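Local atomic coordinates of fatty Acyl-Adenylate Ligase (Escherichia coli, PDB entry 3PBK), a protein that is a fatty acyl-adenylate ligase of the AMP-binding enzyme family, in the ANL clan. Residues L49-A62 against S84-A96. Residues are numbered along the deposited sequence; the frame is centred on the assembly and turned at random.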
loop_
_atom_site.group_PDB
_atom_site.type_symbol
_atom_site.label_atom_id
_atom_site.label_comp_id
_atom_site.label_asym_id
_atom_site.label_seq_id
_atom_site.Cartn_x
_atom_site.Cartn_y
_atom_site.Cartn_z
ATOM N N LEU A 49 23.747 -3.153 3.225
ATOM C CA LEU A 49 23.540 -4.585 3.092
ATOM C C LEU A 49 23.640 -4.958 1.629
ATOM O O LEU A 49 22.730 -4.667 0.851
ATOM C CB LEU A 49 22.170 -4.985 3.632
ATOM C CG LEU A 49 21.887 -6.483 3.546
ATOM C CD1 LEU A 49 23.018 -7.259 4.192
ATOM C CD2 LEU A 49 20.564 -6.841 4.195
ATOM N N GLU A 50 24.751 -5.587 1.252
ATOM C CA GLU A 50 24.924 -6.073 -0.112
ATOM C C GLU A 50 24.180 -7.380 -0.335
ATOM O O GLU A 50 24.054 -8.203 0.572
ATOM C CB GLU A 50 26.400 -6.248 -0.431
ATOM C CG GLU A 50 27.125 -4.936 -0.472
ATOM C CD GLU A 50 28.588 -5.081 -0.163
ATOM O OE1 GLU A 50 29.349 -5.450 -1.090
ATOM O OE2 GLU A 50 28.969 -4.822 1.006
ATOM N N TYR A 51 23.671 -7.570 -1.543
ATOM C CA TYR A 51 22.913 -8.775 -1.822
ATOM C C TYR A 51 23.800 -9.996 -1.619
ATOM O O TYR A 51 23.375 -10.987 -1.013
ATOM C CB TYR A 51 22.338 -8.741 -3.236
ATOM C CG TYR A 51 21.304 -7.659 -3.432
ATOM C CD1 TYR A 51 20.239 -7.527 -2.544
ATOM C CD2 TYR A 51 21.388 -6.771 -4.503
ATOM C CE1 TYR A 51 19.293 -6.550 -2.713
ATOM C CE2 TYR A 51 20.443 -5.788 -4.679
ATOM C CZ TYR A 51 19.395 -5.687 -3.781
ATOM O OH TYR A 51 18.444 -4.712 -3.942
ATOM N N GLN A 52 25.032 -9.915 -2.121
ATOM C CA GLN A 52 26.023 -10.952 -1.876
ATOM C C GLN A 52 25.985 -11.352 -0.409
ATOM O O GLN A 52 25.817 -12.526 -0.082
ATOM C CB GLN A 52 27.415 -10.445 -2.232
ATOM C CG GLN A 52 28.532 -11.430 -1.921
ATOM C CD GLN A 52 29.914 -10.905 -2.299
ATOM O OE1 GLN A 52 30.084 -9.722 -2.639
ATOM N NE2 GLN A 52 30.910 -11.790 -2.245
ATOM N N THR A 53 26.128 -10.359 0.466
ATOM C CA THR A 53 26.119 -10.567 1.910
ATOM C C THR A 53 24.762 -11.061 2.408
ATOM O O THR A 53 24.679 -11.944 3.261
ATOM C CB THR A 53 26.495 -9.267 2.643
ATOM O OG1 THR A 53 27.893 -8.993 2.459
ATOM C CG2 THR A 53 26.182 -9.371 4.128
ATOM N N LEU A 54 23.695 -10.478 1.880
ATOM C CA LEU A 54 22.349 -10.880 2.262
ATOM C C LEU A 54 22.119 -12.381 2.042
ATOM O O LEU A 54 21.587 -13.070 2.913
ATOM C CB LEU A 54 21.314 -10.061 1.501
ATOM C CG LEU A 54 19.936 -10.711 1.421
ATOM C CD1 LEU A 54 19.224 -10.686 2.764
ATOM C CD2 LEU A 54 19.112 -10.016 0.366
ATOM N N LYS A 55 22.523 -12.886 0.881
ATOM C CA LYS A 55 22.448 -14.320 0.594
ATOM C C LYS A 55 23.048 -15.178 1.732
ATOM O O LYS A 55 22.425 -16.129 2.214
ATOM C CB LYS A 55 23.166 -14.612 -0.728
ATOM C CG LYS A 55 23.111 -16.055 -1.192
ATOM C CD LYS A 55 24.349 -16.403 -2.005
ATOM C CE LYS A 55 24.041 -17.438 -3.088
ATOM N NZ LYS A 55 23.476 -18.710 -2.553
ATOM N N ALA A 56 24.264 -14.830 2.151
ATOM C CA ALA A 56 24.949 -15.541 3.219
ATOM C C ALA A 56 24.132 -15.503 4.498
ATOM O O ALA A 56 23.758 -16.540 5.041
ATOM C CB ALA A 56 26.319 -14.944 3.455
ATOM N N ARG A 57 23.855 -14.300 4.979
ATOM C CA ARG A 57 23.073 -14.158 6.194
ATOM C C ARG A 57 21.732 -14.874 6.090
ATOM O O ARG A 57 21.215 -15.372 7.082
ATOM C CB ARG A 57 22.880 -12.684 6.537
ATOM C CG ARG A 57 24.186 -11.970 6.792
ATOM C CD ARG A 57 23.970 -10.540 7.229
ATOM N NE ARG A 57 25.235 -9.827 7.355
ATOM C CZ ARG A 57 25.333 -8.521 7.582
ATOM N NH1 ARG A 57 24.236 -7.784 7.703
ATOM N NH2 ARG A 57 26.527 -7.948 7.687
ATOM N N ALA A 58 21.176 -14.941 4.887
ATOM C CA ALA A 58 19.906 -15.639 4.687
ATOM C C ALA A 58 20.048 -17.168 4.794
ATOM O O ALA A 58 19.206 -17.827 5.405
ATOM C CB ALA A 58 19.274 -15.244 3.357
ATOM N N GLU A 59 21.111 -17.722 4.204
ATOM C CA GLU A 59 21.396 -19.160 4.298
ATOM C C GLU A 59 21.631 -19.586 5.744
ATOM O O GLU A 59 21.013 -20.533 6.229
ATOM C CB GLU A 59 22.620 -19.527 3.464
ATOM C CG GLU A 59 22.364 -19.686 1.982
ATOM C CD GLU A 59 23.659 -19.722 1.178
ATOM O OE1 GLU A 59 24.752 -19.846 1.786
ATOM O OE2 GLU A 59 23.582 -19.620 -0.063
ATOM N N ALA A 60 22.539 -18.888 6.421
ATOM C CA ALA A 60 22.826 -19.157 7.825
ATOM C C ALA A 60 21.553 -19.080 8.658
ATOM O O ALA A 60 21.231 -19.997 9.415
ATOM C CB ALA A 60 23.861 -18.179 8.350
ATOM N N GLY A 61 20.831 -17.975 8.515
ATOM C CA GLY A 61 19.588 -17.782 9.239
ATOM C C GLY A 61 18.622 -18.911 8.962
ATOM O O GLY A 61 17.960 -19.414 9.863
ATOM N N ALA A 62 18.542 -19.312 7.704
ATOM C CA ALA A 62 17.694 -20.429 7.331
ATOM C C ALA A 62 18.017 -21.671 8.180
ATOM O O ALA A 62 17.120 -22.402 8.610
ATOM C CB ALA A 62 17.840 -20.729 5.840
ATOM N N SER A 84 18.173 -3.757 8.030
ATOM C CA SER A 84 19.016 -4.875 7.617
ATOM C C SER A 84 18.641 -6.169 8.360
ATOM O O SER A 84 18.717 -7.257 7.804
ATOM C CB SER A 84 20.489 -4.521 7.860
ATOM O OG SER A 84 21.382 -5.489 7.326
ATOM N N GLU A 85 18.229 -6.039 9.617
ATOM C CA GLU A 85 17.823 -7.179 10.437
ATOM C C GLU A 85 16.601 -7.874 9.895
ATOM O O GLU A 85 16.538 -9.098 9.849
ATOM C CB GLU A 85 17.485 -6.714 11.844
ATOM C CG GLU A 85 18.681 -6.343 12.657
ATOM C CD GLU A 85 18.393 -6.455 14.131
ATOM O OE1 GLU A 85 17.332 -5.923 14.554
ATOM O OE2 GLU A 85 19.221 -7.081 14.850
ATOM N N PHE A 86 15.608 -7.075 9.520
ATOM C CA PHE A 86 14.355 -7.622 9.044
ATOM C C PHE A 86 14.511 -8.295 7.688
ATOM O O PHE A 86 13.918 -9.353 7.442
ATOM C CB PHE A 86 13.293 -6.551 8.923
ATOM C CG PHE A 86 12.135 -6.987 8.095
ATOM C CD1 PHE A 86 11.158 -7.808 8.635
ATOM C CD2 PHE A 86 12.048 -6.631 6.757
ATOM C CE1 PHE A 86 10.088 -8.227 7.866
ATOM C CE2 PHE A 86 10.987 -7.050 5.979
ATOM C CZ PHE A 86 10.004 -7.843 6.525
ATOM N N VAL A 87 15.284 -7.666 6.803
ATOM C CA VAL A 87 15.527 -8.228 5.484
ATOM C C VAL A 87 16.131 -9.618 5.612
ATOM O O VAL A 87 15.637 -10.565 5.004
ATOM C CB VAL A 87 16.446 -7.334 4.630
ATOM C CG1 VAL A 87 16.587 -7.900 3.223
ATOM C CG2 VAL A 87 15.898 -5.924 4.572
ATOM N N GLU A 88 17.188 -9.748 6.408
ATOM C CA GLU A 88 17.858 -11.036 6.560
ATOM C C GLU A 88 16.867 -12.080 7.037
ATOM O O GLU A 88 16.758 -13.159 6.463
ATOM C CB GLU A 88 19.020 -10.940 7.545
ATOM C CG GLU A 88 20.109 -9.952 7.159
ATOM C CD GLU A 88 21.032 -9.662 8.330
ATOM O OE1 GLU A 88 21.134 -10.542 9.214
ATOM O OE2 GLU A 88 21.643 -8.566 8.379
ATOM N N ALA A 89 16.138 -11.743 8.091
ATOM C CA ALA A 89 15.149 -12.646 8.665
ATOM C C ALA A 89 14.145 -13.146 7.630
ATOM O O ALA A 89 13.770 -14.319 7.620
ATOM C CB ALA A 89 14.424 -11.958 9.807
ATOM N N PHE A 90 13.709 -12.233 6.768
ATOM C CA PHE A 90 12.705 -12.526 5.752
ATOM C C PHE A 90 13.197 -13.554 4.725
ATOM O O PHE A 90 12.495 -14.520 4.420
ATOM C CB PHE A 90 12.259 -11.234 5.065
ATOM C CG PHE A 90 11.206 -11.442 4.031
ATOM C CD1 PHE A 90 11.544 -11.621 2.711
ATOM C CD2 PHE A 90 9.879 -11.487 4.380
ATOM C CE1 PHE A 90 10.575 -11.833 1.762
ATOM C CE2 PHE A 90 8.910 -11.696 3.423
ATOM C CZ PHE A 90 9.260 -11.869 2.119
ATOM N N PHE A 91 14.401 -13.354 4.195
ATOM C CA PHE A 91 14.979 -14.316 3.258
ATOM C C PHE A 91 15.462 -15.587 3.957
ATOM O O PHE A 91 15.425 -16.683 3.391
ATOM C CB PHE A 91 16.101 -13.673 2.443
ATOM C CG PHE A 91 15.604 -12.882 1.274
ATOM C CD1 PHE A 91 15.329 -13.509 0.066
ATOM C CD2 PHE A 91 15.384 -11.520 1.383
ATOM C CE1 PHE A 91 14.862 -12.788 -1.013
ATOM C CE2 PHE A 91 14.917 -10.796 0.307
ATOM C CZ PHE A 91 14.656 -11.428 -0.893
ATOM N N ALA A 92 15.915 -15.428 5.192
ATOM C CA ALA A 92 16.204 -16.569 6.025
ATOM C C ALA A 92 14.981 -17.477 6.023
ATOM O O ALA A 92 15.101 -18.698 6.053
ATOM C CB ALA A 92 16.542 -16.124 7.430
ATOM N N CYS A 93 13.797 -16.882 5.971
ATOM C CA CYS A 93 12.584 -17.676 5.943
ATOM C C CYS A 93 12.418 -18.400 4.621
ATOM O O CYS A 93 12.081 -19.586 4.591
ATOM C CB CYS A 93 11.371 -16.809 6.221
ATOM S SG CYS A 93 11.123 -16.565 7.970
ATOM N N GLN A 94 12.661 -17.680 3.533
ATOM C CA GLN A 94 12.521 -18.226 2.193
ATOM C C GLN A 94 13.404 -19.449 2.013
ATOM O O GLN A 94 12.943 -20.480 1.523
ATOM C CB GLN A 94 12.882 -17.166 1.151
ATOM C CG GLN A 94 12.002 -15.933 1.186
ATOM C CD GLN A 94 10.530 -16.282 1.158
ATOM O OE1 GLN A 94 9.759 -15.795 1.973
ATOM N NE2 GLN A 94 10.134 -17.137 0.220
ATOM N N TYR A 95 14.671 -19.319 2.414
ATOM C CA TYR A 95 15.687 -20.366 2.265
ATOM C C TYR A 95 15.407 -21.573 3.140
ATOM O O TYR A 95 15.734 -22.702 2.783
ATOM C CB TYR A 95 17.067 -19.810 2.616
ATOM C CG TYR A 95 17.744 -19.099 1.473
ATOM C CD1 TYR A 95 17.226 -17.917 0.955
ATOM C CD2 TYR A 95 18.904 -19.609 0.906
ATOM C CE1 TYR A 95 17.845 -17.268 -0.099
ATOM C CE2 TYR A 95 19.531 -18.963 -0.149
ATOM C CZ TYR A 95 18.996 -17.796 -0.643
ATOM O OH TYR A 95 19.621 -17.163 -1.686
ATOM N N ALA A 96 14.815 -21.317 4.298
ATOM C CA ALA A 96 14.447 -22.371 5.222
ATOM C C ALA A 96 13.082 -22.940 4.868
ATOM O O ALA A 96 12.556 -23.788 5.578
ATOM C CB ALA A 96 14.449 -21.847 6.634
#
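Helices 51-62 and 84-95 approach to 7.3 Å between axes and cross at -59°, nearest where Ala58 meets Ala92, their CA atoms 4.0 Å apart. The close approach is consistent with the small residues here: Ala58 and Ala62 pack against Ala92 and Ala96, the backbone of Gly61 touches Ala92 CB, and Ala92 CA makes a CA-H...O contact of 3.3 Å to Ala58 O. Toward the C-terminal ends, Tyr95 fits as a knob into the hole formed by Lys55, Ala58, Glu59 and Ala62. Ala58 CB lies over one face of the Tyr95 ring, offset toward the rim, while Glu59 CG reaches Tyr95 CE2 at 3.6 Å and the Lys55 chain crosses that of Tyr95 at about a right angle. Lys55 NZ makes salt bridges to Glu59 OE2 and Asp27 OD1; Tyr95 OH is hydrogen-bonded to the same Asp27 oxygen. On the other side of the crossing, Leu54 CD1 packs on Val87 CG1 at 3.9 Å, and Leu49 CD2 lies against Ser84 and Val87. With CG anti to the carbonyl carbon (chi1 -61°), the extended Arg57 chain brings NH1 to Glu88 OE2 from above the carboxylate plane, 46° out of it, in a 2.8 Å salt bridge; Ser84 OG gives the same oxygen a weak hydrogen bond. Phe91 CB packs on Ala58 CB, its ring near Leu54 CD2. Helix 22-29 packs on Leu54, Phe91 and Tyr95, helix 229-241 meets Phe91 through Leu236, and strand 45-50 edges the mixed sheet.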